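Local coordinates for ABC transporter substrate-binding protein (Rhizobium radiobacter, PDB 6TFX) that serves as a periplasmic solute-binding protein that binds mannopinic acid, probably delivering this opine to an ABC transporter for import, at residues S294-P305 with I438-V449. Numbering follows the deposited sequence.
Sequences SVIPSNNLGFDP and IELWKEAQKLIV
A polar, largely buried loop-to-helix contact centred on Q445 packs the loop after strand 289-291 against helix 434-450. Q445 suits the place because one primary amide both accepts and donates. Its OE1 takes the hydroxyl of S294 (OG to OE1 2.7 Å) in the carbonyl plane, on a lone pair, and the backbone N of D304 (N to OE1 3.0 Å) somewhat tilted from that plane. Its NE2 donates to G302 O at 2.8 Å, with the acceptor in the amide plane, and also to W441 O one turn back in the helix; four bonds thus fix the rotation of the amide.

G302 sits in a type II turn running from N300 to F303, at a positive phi of 97° that glycine adopts readily, and its bare CA lies 3.7 Å from W441 CE3, the lack of a side chain letting the turn sit close to the indole. Beside it, L301 lays CG against CZ3 of the same indole.

D304 reaches the helix with CG anti to its own N (chi1 -171°); OD2 forms a salt bridge with K446 NZ (2.7 Å), approached on the syn side, while a water links OD1 to K442 NZ. Toward the C-terminal end of the helix, the two methyls of buried V295 serve two neighbours at once, CG1 on V449 CG2 (3.6 Å) and CG2 on I448, whose side chain neighbours the magnesium-binding C418 and C453. The arrangement is a type II beta turn with glycine at its third position, pinned to a helix by a glutamine amide, within a family 5 solute-binding protein.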
loop_
_atom_site.group_PDB
_atom_site.type_symbol
_atom_site.label_atom_id
_atom_site.label_comp_id
_atom_site.label_asym_id
_atom_site.label_seq_id
_atom_site.Cartn_x
_atom_site.Cartn_y
_atom_site.Cartn_z
ATOM N N SER A 294 5.272 2.011 -17.663
ATOM C CA SER A 294 5.769 0.695 -17.256
ATOM C C SER A 294 4.805 0.074 -16.268
ATOM O O SER A 294 3.724 0.649 -15.994
ATOM C CB SER A 294 7.193 0.761 -16.695
ATOM O OG SER A 294 7.721 -0.561 -16.607
ATOM N N VAL A 295 5.178 -1.087 -15.718
ATOM C CA VAL A 295 4.317 -1.870 -14.854
ATOM C C VAL A 295 4.673 -1.780 -13.369
ATOM O O VAL A 295 4.160 -2.561 -12.563
ATOM C CB VAL A 295 4.268 -3.339 -15.344
ATOM C CG1 VAL A 295 3.550 -3.434 -16.694
ATOM C CG2 VAL A 295 5.683 -3.939 -15.424
ATOM N N ILE A 296 5.515 -0.813 -13.009
ATOM C CA ILE A 296 5.859 -0.484 -11.634
ATOM C C ILE A 296 5.764 1.040 -11.493
ATOM O O ILE A 296 5.889 1.751 -12.495
ATOM C CB ILE A 296 7.237 -1.039 -11.190
ATOM C CG1 ILE A 296 8.412 -0.226 -11.790
ATOM C CG2 ILE A 296 7.350 -2.554 -11.478
ATOM C CD1 ILE A 296 9.771 -0.736 -11.293
ATOM N N PRO A 297 5.537 1.561 -10.273
ATOM C CA PRO A 297 5.394 3.028 -10.118
ATOM C C PRO A 297 6.652 3.788 -10.558
ATOM O O PRO A 297 7.767 3.270 -10.449
ATOM C CB PRO A 297 5.117 3.207 -8.624
ATOM C CG PRO A 297 4.461 1.885 -8.201
ATOM C CD PRO A 297 5.296 0.859 -8.990
ATOM N N SER A 298 6.468 5.019 -11.063
ATOM C CA SER A 298 7.595 5.782 -11.633
ATOM C C SER A 298 8.686 6.068 -10.612
ATOM O O SER A 298 9.859 6.208 -10.985
ATOM C CB SER A 298 7.113 7.070 -12.293
ATOM O OG SER A 298 6.579 7.931 -11.304
ATOM N N ASN A 299 8.296 6.157 -9.325
ATOM C CA ASN A 299 9.234 6.436 -8.247
ATOM C C ASN A 299 9.711 5.058 -7.759
ATOM O O ASN A 299 9.203 4.521 -6.760
ATOM C CB ASN A 299 8.503 7.232 -7.149
ATOM C CG ASN A 299 8.978 7.068 -5.728
ATOM O OD1 ASN A 299 8.234 6.593 -4.847
ATOM N ND2 ASN A 299 10.222 7.445 -5.481
ATOM N N ASN A 300 10.539 4.426 -8.570
ATOM C CA ASN A 300 11.229 3.201 -8.239
ATOM C C ASN A 300 12.624 3.262 -8.786
ATOM O O ASN A 300 12.799 3.501 -9.987
ATOM C CB ASN A 300 10.570 1.970 -8.842
ATOM C CG ASN A 300 9.609 1.314 -7.913
ATOM O OD1 ASN A 300 9.985 0.486 -7.101
ATOM N ND2 ASN A 300 8.352 1.663 -8.027
ATOM N N LEU A 301 13.598 2.875 -7.954
ATOM C CA LEU A 301 14.946 2.652 -8.474
ATOM C C LEU A 301 14.756 1.447 -9.425
ATOM O O LEU A 301 14.149 0.442 -9.016
ATOM C CB LEU A 301 15.903 2.248 -7.327
ATOM C CG LEU A 301 17.252 1.671 -7.747
ATOM C CD1 LEU A 301 18.064 2.707 -8.465
ATOM C CD2 LEU A 301 18.053 1.177 -6.531
ATOM N N GLY A 302 15.222 1.584 -10.671
ATOM C CA GLY A 302 15.068 0.543 -11.683
ATOM C C GLY A 302 13.881 0.733 -12.624
ATOM O O GLY A 302 13.689 -0.050 -13.563
ATOM N N PHE A 303 13.078 1.787 -12.403
ATOM C CA PHE A 303 11.934 2.094 -13.271
ATOM C C PHE A 303 12.391 2.220 -14.725
ATOM O O PHE A 303 13.422 2.865 -14.989
ATOM C CB PHE A 303 11.279 3.403 -12.806
ATOM C CG PHE A 303 10.127 3.834 -13.680
ATOM C CD1 PHE A 303 8.930 3.111 -13.688
ATOM C CD2 PHE A 303 10.246 4.942 -14.515
ATOM C CE1 PHE A 303 7.867 3.502 -14.504
ATOM C CE2 PHE A 303 9.171 5.332 -15.337
ATOM C CZ PHE A 303 7.996 4.601 -15.321
ATOM N N ASP A 304 11.617 1.646 -15.663
ATOM C CA ASP A 304 11.923 1.704 -17.098
ATOM C C ASP A 304 10.974 2.714 -17.763
ATOM O O ASP A 304 9.806 2.382 -18.008
ATOM C CB ASP A 304 11.746 0.319 -17.742
ATOM C CG ASP A 304 12.241 0.232 -19.175
ATOM O OD1 ASP A 304 12.688 1.297 -19.736
ATOM O OD2 ASP A 304 12.217 -0.878 -19.736
ATOM N N PRO A 305 11.450 3.919 -18.123
ATOM C CA PRO A 305 10.546 4.871 -18.804
ATOM C C PRO A 305 10.199 4.445 -20.228
ATOM O O PRO A 305 9.344 5.076 -20.851
ATOM C CB PRO A 305 11.337 6.194 -18.827
ATOM C CG PRO A 305 12.625 5.952 -18.074
ATOM C CD PRO A 305 12.814 4.465 -17.950
ATOM N N ILE A 438 20.054 -2.377 -12.538
ATOM C CA ILE A 438 19.059 -1.516 -13.204
ATOM C C ILE A 438 18.586 -2.154 -14.510
ATOM O O ILE A 438 17.380 -2.222 -14.769
ATOM C CB ILE A 438 19.663 -0.091 -13.452
ATOM C CG1 ILE A 438 19.877 0.700 -12.128
ATOM C CG2 ILE A 438 18.856 0.733 -14.473
ATOM C CD1 ILE A 438 18.632 1.005 -11.304
ATOM N N GLU A 439 19.539 -2.640 -15.325
ATOM C CA GLU A 439 19.221 -3.242 -16.633
ATOM C C GLU A 439 18.402 -4.517 -16.509
ATOM O O GLU A 439 17.490 -4.747 -17.318
ATOM C CB GLU A 439 20.453 -3.448 -17.491
ATOM C CG GLU A 439 21.014 -2.115 -17.976
ATOM C CD GLU A 439 20.034 -1.201 -18.706
ATOM O OE1 GLU A 439 19.892 -0.028 -18.295
ATOM O OE2 GLU A 439 19.400 -1.663 -19.681
ATOM N N LEU A 440 18.678 -5.321 -15.475
ATOM C CA LEU A 440 17.886 -6.552 -15.216
ATOM C C LEU A 440 16.470 -6.189 -14.783
ATOM O O LEU A 440 15.505 -6.803 -15.268
ATOM C CB LEU A 440 18.561 -7.451 -14.169
ATOM C CG LEU A 440 19.832 -8.134 -14.658
ATOM C CD1 LEU A 440 20.715 -8.580 -13.504
ATOM C CD2 LEU A 440 19.502 -9.300 -15.610
ATOM N N TRP A 441 16.330 -5.137 -13.940
ATOM C CA TRP A 441 14.974 -4.689 -13.567
ATOM C C TRP A 441 14.230 -4.182 -14.796
ATOM O O TRP A 441 13.030 -4.459 -14.939
ATOM C CB TRP A 441 15.053 -3.596 -12.516
ATOM C CG TRP A 441 15.257 -4.136 -11.126
ATOM C CD1 TRP A 441 14.765 -5.307 -10.614
ATOM C CD2 TRP A 441 15.979 -3.501 -10.056
ATOM N NE1 TRP A 441 15.174 -5.459 -9.303
ATOM C CE2 TRP A 441 15.881 -4.344 -8.923
ATOM C CE3 TRP A 441 16.682 -2.290 -9.938
ATOM C CZ2 TRP A 441 16.496 -4.031 -7.704
ATOM C CZ3 TRP A 441 17.287 -1.974 -8.727
ATOM C CH2 TRP A 441 17.182 -2.836 -7.625
ATOM N N LYS A 442 14.919 -3.431 -15.686
ATOM C CA LYS A 442 14.258 -2.925 -16.907
ATOM C C LYS A 442 13.874 -4.077 -17.845
ATOM O O LYS A 442 12.773 -4.083 -18.396
ATOM C CB LYS A 442 15.162 -1.905 -17.630
ATOM C CG LYS A 442 15.357 -0.629 -16.811
ATOM C CD LYS A 442 16.067 0.398 -17.698
ATOM C CE LYS A 442 16.191 1.731 -17.021
ATOM N NZ LYS A 442 16.935 2.701 -17.889
ATOM N N GLU A 443 14.765 -5.079 -18.000
ATOM C CA GLU A 443 14.473 -6.242 -18.841
ATOM C C GLU A 443 13.202 -6.954 -18.320
ATOM O O GLU A 443 12.339 -7.341 -19.127
ATOM C CB GLU A 443 15.670 -7.190 -18.863
ATOM C CG GLU A 443 15.489 -8.410 -19.760
ATOM C CD GLU A 443 16.634 -9.414 -19.751
ATOM O OE1 GLU A 443 17.670 -9.146 -19.098
ATOM O OE2 GLU A 443 16.484 -10.486 -20.381
ATOM N N ALA A 444 13.058 -7.065 -16.985
ATOM C CA ALA A 444 11.853 -7.698 -16.407
ATOM C C ALA A 444 10.603 -6.886 -16.813
ATOM O O ALA A 444 9.617 -7.462 -17.261
ATOM C CB ALA A 444 11.976 -7.757 -14.892
ATOM N N GLN A 445 10.655 -5.553 -16.696
ATOM C CA GLN A 445 9.484 -4.735 -17.062
ATOM C C GLN A 445 9.116 -4.901 -18.536
ATOM O O GLN A 445 7.939 -5.056 -18.857
ATOM C CB GLN A 445 9.740 -3.263 -16.727
ATOM C CG GLN A 445 9.763 -3.040 -15.205
ATOM C CD GLN A 445 10.448 -1.739 -14.850
ATOM O OE1 GLN A 445 9.886 -0.660 -15.019
ATOM N NE2 GLN A 445 11.687 -1.836 -14.362
ATOM N N LYS A 446 10.132 -4.892 -19.438
ATOM C CA LYS A 446 9.894 -5.055 -20.881
ATOM C C LYS A 446 9.217 -6.396 -21.169
ATOM O O LYS A 446 8.305 -6.468 -22.014
ATOM C CB LYS A 446 11.208 -4.950 -21.657
ATOM C CG LYS A 446 11.740 -3.522 -21.706
ATOM C CD LYS A 446 12.895 -3.437 -22.688
ATOM C CE LYS A 446 13.293 -2.002 -22.968
ATOM N NZ LYS A 446 13.952 -1.392 -21.794
ATOM N N LEU A 447 9.642 -7.461 -20.465
ATOM C CA LEU A 447 9.044 -8.778 -20.686
ATOM C C LEU A 447 7.609 -8.809 -20.206
ATOM O O LEU A 447 6.759 -9.438 -20.840
ATOM C CB LEU A 447 9.837 -9.847 -19.921
ATOM C CG LEU A 447 11.225 -10.169 -20.486
ATOM C CD1 LEU A 447 12.077 -10.901 -19.461
ATOM C CD2 LEU A 447 11.126 -10.976 -21.779
ATOM N N ILE A 448 7.339 -8.186 -19.046
ATOM C CA ILE A 448 5.957 -8.231 -18.500
ATOM C C ILE A 448 5.020 -7.395 -19.394
ATOM O O ILE A 448 3.886 -7.804 -19.677
ATOM C CB ILE A 448 5.958 -7.715 -17.042
ATOM C CG1 ILE A 448 6.853 -8.634 -16.141
ATOM C CG2 ILE A 448 4.513 -7.582 -16.496
ATOM C CD1 ILE A 448 7.341 -7.977 -14.855
ATOM N N VAL A 449 5.498 -6.220 -19.830
ATOM C CA VAL A 449 4.711 -5.358 -20.715
ATOM C C VAL A 449 4.428 -6.070 -22.047
ATOM O O VAL A 449 3.273 -6.069 -22.513
ATOM C CB VAL A 449 5.453 -4.017 -20.964
ATOM C CG1 VAL A 449 4.827 -3.241 -22.127
ATOM C CG2 VAL A 449 5.446 -3.168 -19.701
HETATM O O HOH W 1 14.853 2.742 -20.319
#